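Local coordinates for protein Serpin48 (Tenebrio molitor, PDB 3OZQ) that inhibits the serine protease SPE with high specificity, as a serpin of the insect's innate immune defence, at residues N86-T90 and K227-S231; A168-N172 and I366-G370. All coordinates share one frame; numbering follows the deposited sequence.

In the fold
Contact 1 (86-90 with 227-231) is a partly buried meeting of two loops toward the edge of the molecule, whereas contact 2 (168-172 with 366-370) is fully buried, its centre about 4 Å from that of the chain. Their centres are about 13 Å apart and they share a border: Tyr89 CD1 rests 3.7 Å from Phe171 CZ, and Thr90 O probably accepts a hydrogen bond from Asn172 N. Contact 2 packs serpin sheet A on sheet B; contact 1 joins loops leading into strands of those sheets. Contact 1 mixes a tyrosine-alanine CH-pi contact with carbonyl oxygens, a bridging water and the carbon chains of charged residues, while contact 2 is made of leucine and phenylalanine side chains.

Contact 1: residues N86-T90 and K227-S231; sequences NEEYT and KGGAS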
loop_
_atom_site.group_PDB
_atom_site.type_symbol
_atom_site.label_atom_id
_atom_site.label_comp_id
_atom_site.label_asym_id
_atom_site.label_seq_id
_atom_site.Cartn_x
_atom_site.Cartn_y
_atom_site.Cartn_z
ATOM N N ASN A 86 -16.052 -4.946 -2.123
ATOM C CA ASN A 86 -17.220 -4.657 -1.310
ATOM C C ASN A 86 -18.221 -3.962 -2.213
ATOM O O ASN A 86 -17.906 -3.628 -3.359
ATOM C CB ASN A 86 -16.820 -3.737 -0.144
ATOM C CG ASN A 86 -17.856 -3.697 0.985
ATOM O OD1 ASN A 86 -18.674 -2.772 1.076
ATOM N ND2 ASN A 86 -17.796 -4.685 1.874
ATOM N N GLU A 87 -19.432 -3.759 -1.708
ATOM C CA GLU A 87 -20.413 -2.975 -2.425
ATOM C C GLU A 87 -20.066 -1.511 -2.208
ATOM O O GLU A 87 -20.255 -0.679 -3.092
ATOM C CB GLU A 87 -21.817 -3.253 -1.888
ATOM C CG GLU A 87 -22.252 -4.701 -1.984
ATOM C CD GLU A 87 -23.647 -4.925 -1.439
ATOM O OE1 GLU A 87 -24.021 -4.264 -0.439
ATOM O OE2 GLU A 87 -24.375 -5.760 -2.017
ATOM N N GLU A 88 -19.534 -1.221 -1.021
ATOM C CA GLU A 88 -19.265 0.146 -0.578
ATOM C C GLU A 88 -17.894 0.699 -0.982
ATOM O O GLU A 88 -17.689 1.916 -0.963
ATOM C CB GLU A 88 -19.409 0.239 0.947
ATOM C CG GLU A 88 -20.770 -0.189 1.483
ATOM C CD GLU A 88 -21.911 0.671 0.964
ATOM O OE1 GLU A 88 -23.066 0.199 1.019
ATOM O OE2 GLU A 88 -21.658 1.813 0.510
ATOM N N TYR A 89 -16.956 -0.184 -1.321
ATOM C CA TYR A 89 -15.594 0.239 -1.642
ATOM C C TYR A 89 -14.822 -0.802 -2.445
ATOM O O TYR A 89 -15.078 -2.005 -2.329
ATOM C CB TYR A 89 -14.821 0.560 -0.367
ATOM C CG TYR A 89 -14.606 -0.625 0.556
ATOM C CD1 TYR A 89 -13.702 -1.635 0.237
ATOM C CD2 TYR A 89 -15.295 -0.722 1.757
ATOM C CE1 TYR A 89 -13.500 -2.710 1.091
ATOM C CE2 TYR A 89 -15.102 -1.788 2.612
ATOM C CZ TYR A 89 -14.207 -2.776 2.283
ATOM O OH TYR A 89 -14.029 -3.832 3.152
ATOM N N THR A 90 -13.855 -0.338 -3.238
ATOM C CA THR A 90 -13.105 -1.233 -4.118
ATOM C C THR A 90 -11.606 -0.945 -4.150
ATOM O O THR A 90 -11.176 0.192 -4.372
ATOM C CB THR A 90 -13.612 -1.136 -5.560
ATOM O OG1 THR A 90 -15.030 -0.933 -5.559
ATOM C CG2 THR A 90 -13.266 -2.411 -6.338
ATOM N N LYS A 227 -17.613 4.053 4.364
ATOM C CA LYS A 227 -18.751 3.164 4.231
ATOM C C LYS A 227 -18.277 1.738 4.008
ATOM O O LYS A 227 -17.376 1.489 3.193
ATOM C CB LYS A 227 -19.644 3.602 3.072
ATOM C CG LYS A 227 -20.467 4.841 3.349
ATOM C CD LYS A 227 -21.492 5.056 2.244
ATOM C CE LYS A 227 -22.330 6.301 2.486
ATOM N NZ LYS A 227 -21.566 7.552 2.199
ATOM N N GLY A 228 -18.877 0.804 4.740
ATOM C CA GLY A 228 -18.627 -0.606 4.530
ATOM C C GLY A 228 -17.626 -1.171 5.516
ATOM O O GLY A 228 -17.276 -2.350 5.439
ATOM N N GLY A 229 -17.139 -0.330 6.424
ATOM C CA GLY A 229 -16.239 -0.798 7.467
ATOM C C GLY A 229 -14.761 -0.452 7.341
ATOM O O GLY A 229 -13.995 -0.626 8.291
ATOM N N ALA A 230 -14.349 0.022 6.172
ATOM C CA ALA A 230 -12.980 0.482 5.981
ATOM C C ALA A 230 -12.752 1.760 6.788
ATOM O O ALA A 230 -13.711 2.376 7.271
ATOM C CB ALA A 230 -12.738 0.745 4.519
ATOM N N SER A 231 -11.495 2.169 6.939
ATOM C CA SER A 231 -11.229 3.430 7.640
ATOM C C SER A 231 -9.899 4.070 7.247
ATOM O O SER A 231 -8.998 3.393 6.758
ATOM C CB SER A 231 -11.298 3.227 9.152
ATOM O OG SER A 231 -10.197 2.467 9.615
HETATM O O HOH W 1 -16.531 3.060 1.246
#
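Tyr89 lays its ring against the 227-231 loop, with Ala230 CB over one face, 4.3 Å from the centroid. Asn86 CB presses on the opposite face, near its centre, so the ring lies between Asn86 of its own loop and Ala230 of the other. At its edge, close to the ring plane, CD2 meets Lys227 O at 3.4 Å and CE2 meets Gly228 O. The phenol OH is buried with no polar partner in the model.

Glu88 and Lys227 look like a salt bridge but do not make one. Glu88 bends at chi2 (-62°), bringing OE2 beside the aliphatic Lys227 CD at 3.7 Å, while Lys227 NZ is hydrogen-bonded to Trp175 O. A water spans the backbones, 2.7 Å from Glu88 O and 2.6 Å from Lys227 O. Position 228 suits glycine: at phi 99° a CB would be jammed against Lys227 O and run into Glu88 CB.

Asn86 OD1 accepts from Glu88 N at 2.7 Å, an Asx turn within 86-90. With an alanine here, Glu88 N would probably lose its acceptor and the turn be freer to shift, although the CB against Tyr89 would remain.

The 86-90 loop links helix 70-83 to strand 90-100, while the other loop connects strands 219-225 and 231-237; Tyr89 and Ala230 also reach Val362 of strand 356-362.

Contact 2: residues A168-N172 and I366-G370; sequences ALYFN and ILFAG
Leu367 O is hydrogen-bonded to Ser37 OG, a polar tie beside an otherwise greasy meeting of Leu367 and Phe368 with Leu169 and Phe171. A classic beta bulge sets Leu367 and Phe368 together opposite Ile360 of strand 356-362, and both side chains point toward residues 168-172.

Phe368 does most of the work. With CG anti to its carbonyl carbon (chi1 -79°), the ring reaches across and puts its far end between Leu169 and Phe171. Leu169 comes from the opposite direction; its CD2 is 3.3 Å from Phe368 CZ, but chi2 near 14° is almost eclipsed, so the exact placing of the methyls is doubtful. Leu169 CD1 sits 3.9 Å from Phe368 CE1. On the other flank Phe171 CB touches Phe368 CE2 at 3.7 Å, and Phe171 CE1 meets Leu367 CD2 at 4.1 Å.

The segments cross at 100° with axes 8.8 Å apart, sheet A packing on sheet B of the serpin fold. Leu169 also pairs through its backbone with Lys316 of strand 310-321, consistent with a serpin whose reactive loop is not inserted there.

No hydrogen bond links the two segments directly, so apolar packing joins them, with Ser37 a polar partner at its margin.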
loop_
_atom_site.group_PDB
_atom_site.type_symbol
_atom_site.label_atom_id
_atom_site.label_comp_id
_atom_site.label_asym_id
_atom_site.label_seq_id
_atom_site.Cartn_x
_atom_site.Cartn_y
_atom_site.Cartn_z
ATOM N N ALA A 168 0.529 -2.293 -9.376
ATOM C CA ALA A 168 -0.117 -0.997 -9.439
ATOM C C ALA A 168 -1.454 -1.103 -8.740
ATOM O O ALA A 168 -2.180 -2.076 -8.939
ATOM C CB ALA A 168 -0.336 -0.588 -10.854
ATOM N N LEU A 169 -1.783 -0.106 -7.931
ATOM C CA LEU A 169 -3.077 -0.103 -7.245
ATOM C C LEU A 169 -3.522 1.258 -6.754
ATOM O O LEU A 169 -2.754 2.216 -6.704
ATOM C CB LEU A 169 -3.137 -1.106 -6.068
ATOM C CG LEU A 169 -2.036 -1.320 -5.012
ATOM C CD1 LEU A 169 -0.961 -0.273 -4.960
ATOM C CD2 LEU A 169 -2.581 -1.614 -3.587
ATOM N N TYR A 170 -4.793 1.308 -6.381
ATOM C CA TYR A 170 -5.393 2.486 -5.795
ATOM C C TYR A 170 -6.721 2.044 -5.208
ATOM O O TYR A 170 -7.279 1.019 -5.609
ATOM C CB TYR A 170 -5.585 3.591 -6.837
ATOM C CG TYR A 170 -6.678 3.326 -7.846
ATOM C CD1 TYR A 170 -7.977 3.763 -7.618
ATOM C CD2 TYR A 170 -6.410 2.649 -9.035
ATOM C CE1 TYR A 170 -8.983 3.532 -8.542
ATOM C CE2 TYR A 170 -7.412 2.409 -9.967
ATOM C CZ TYR A 170 -8.699 2.856 -9.712
ATOM O OH TYR A 170 -9.703 2.624 -10.625
ATOM N N PHE A 171 -7.214 2.824 -4.253
ATOM C CA PHE A 171 -8.373 2.465 -3.450
ATOM C C PHE A 171 -9.492 3.459 -3.714
ATOM O O PHE A 171 -9.242 4.640 -3.946
ATOM C CB PHE A 171 -7.999 2.534 -1.970
ATOM C CG PHE A 171 -9.026 1.935 -1.050
ATOM C CD1 PHE A 171 -9.377 0.601 -1.158
ATOM C CD2 PHE A 171 -9.631 2.706 -0.062
ATOM C CE1 PHE A 171 -10.320 0.041 -0.294
ATOM C CE2 PHE A 171 -10.570 2.150 0.802
ATOM C CZ PHE A 171 -10.909 0.813 0.689
ATOM N N ASN A 172 -10.726 2.972 -3.676
ATOM C CA ASN A 172 -11.890 3.827 -3.840
ATOM C C ASN A 172 -12.904 3.588 -2.726
ATOM O O ASN A 172 -13.398 2.468 -2.562
ATOM C CB ASN A 172 -12.528 3.583 -5.203
ATOM C CG ASN A 172 -13.857 4.290 -5.353
ATOM O OD1 ASN A 172 -13.919 5.434 -5.818
ATOM N ND2 ASN A 172 -14.932 3.619 -4.951
ATOM N N ILE A 366 -4.264 -3.392 7.608
ATOM C CA ILE A 366 -3.699 -2.231 6.919
ATOM C C ILE A 366 -3.475 -2.494 5.424
ATOM O O ILE A 366 -2.758 -3.416 5.046
ATOM C CB ILE A 366 -2.387 -1.781 7.576
ATOM C CG1 ILE A 366 -2.653 -1.351 9.021
ATOM C CG2 ILE A 366 -1.747 -0.614 6.783
ATOM C CD1 ILE A 366 -1.414 -0.962 9.790
ATOM N N LEU A 367 -4.101 -1.673 4.585
ATOM C CA LEU A 367 -4.003 -1.772 3.134
ATOM C C LEU A 367 -2.994 -0.791 2.522
ATOM O O LEU A 367 -2.294 -1.115 1.566
ATOM C CB LEU A 367 -5.373 -1.529 2.504
ATOM C CG LEU A 367 -6.156 -2.777 2.108
ATOM C CD1 LEU A 367 -6.374 -3.677 3.318
ATOM C CD2 LEU A 367 -7.465 -2.422 1.423
ATOM N N PHE A 368 -2.950 0.413 3.076
ATOM C CA PHE A 368 -2.074 1.476 2.599
ATOM C C PHE A 368 -1.543 2.228 3.805
ATOM O O PHE A 368 -2.226 2.339 4.815
ATOM C CB PHE A 368 -2.856 2.482 1.756
ATOM C CG PHE A 368 -3.132 2.034 0.349
ATOM C CD1 PHE A 368 -2.167 2.174 -0.637
ATOM C CD2 PHE A 368 -4.369 1.517 0.002
ATOM C CE1 PHE A 368 -2.422 1.796 -1.948
ATOM C CE2 PHE A 368 -4.633 1.127 -1.313
ATOM C CZ PHE A 368 -3.656 1.274 -2.285
ATOM N N ALA A 369 -0.320 2.729 3.700
ATOM C CA ALA A 369 0.232 3.596 4.720
ATOM C C ALA A 369 1.066 4.681 4.038
ATOM O O ALA A 369 1.514 4.504 2.913
ATOM C CB ALA A 369 1.066 2.812 5.690
ATOM N N GLY A 370 1.250 5.805 4.705
ATOM C CA GLY A 370 2.034 6.870 4.111
ATOM C C GLY A 370 2.108 8.083 5.009
ATOM O O GLY A 370 1.747 8.045 6.184
#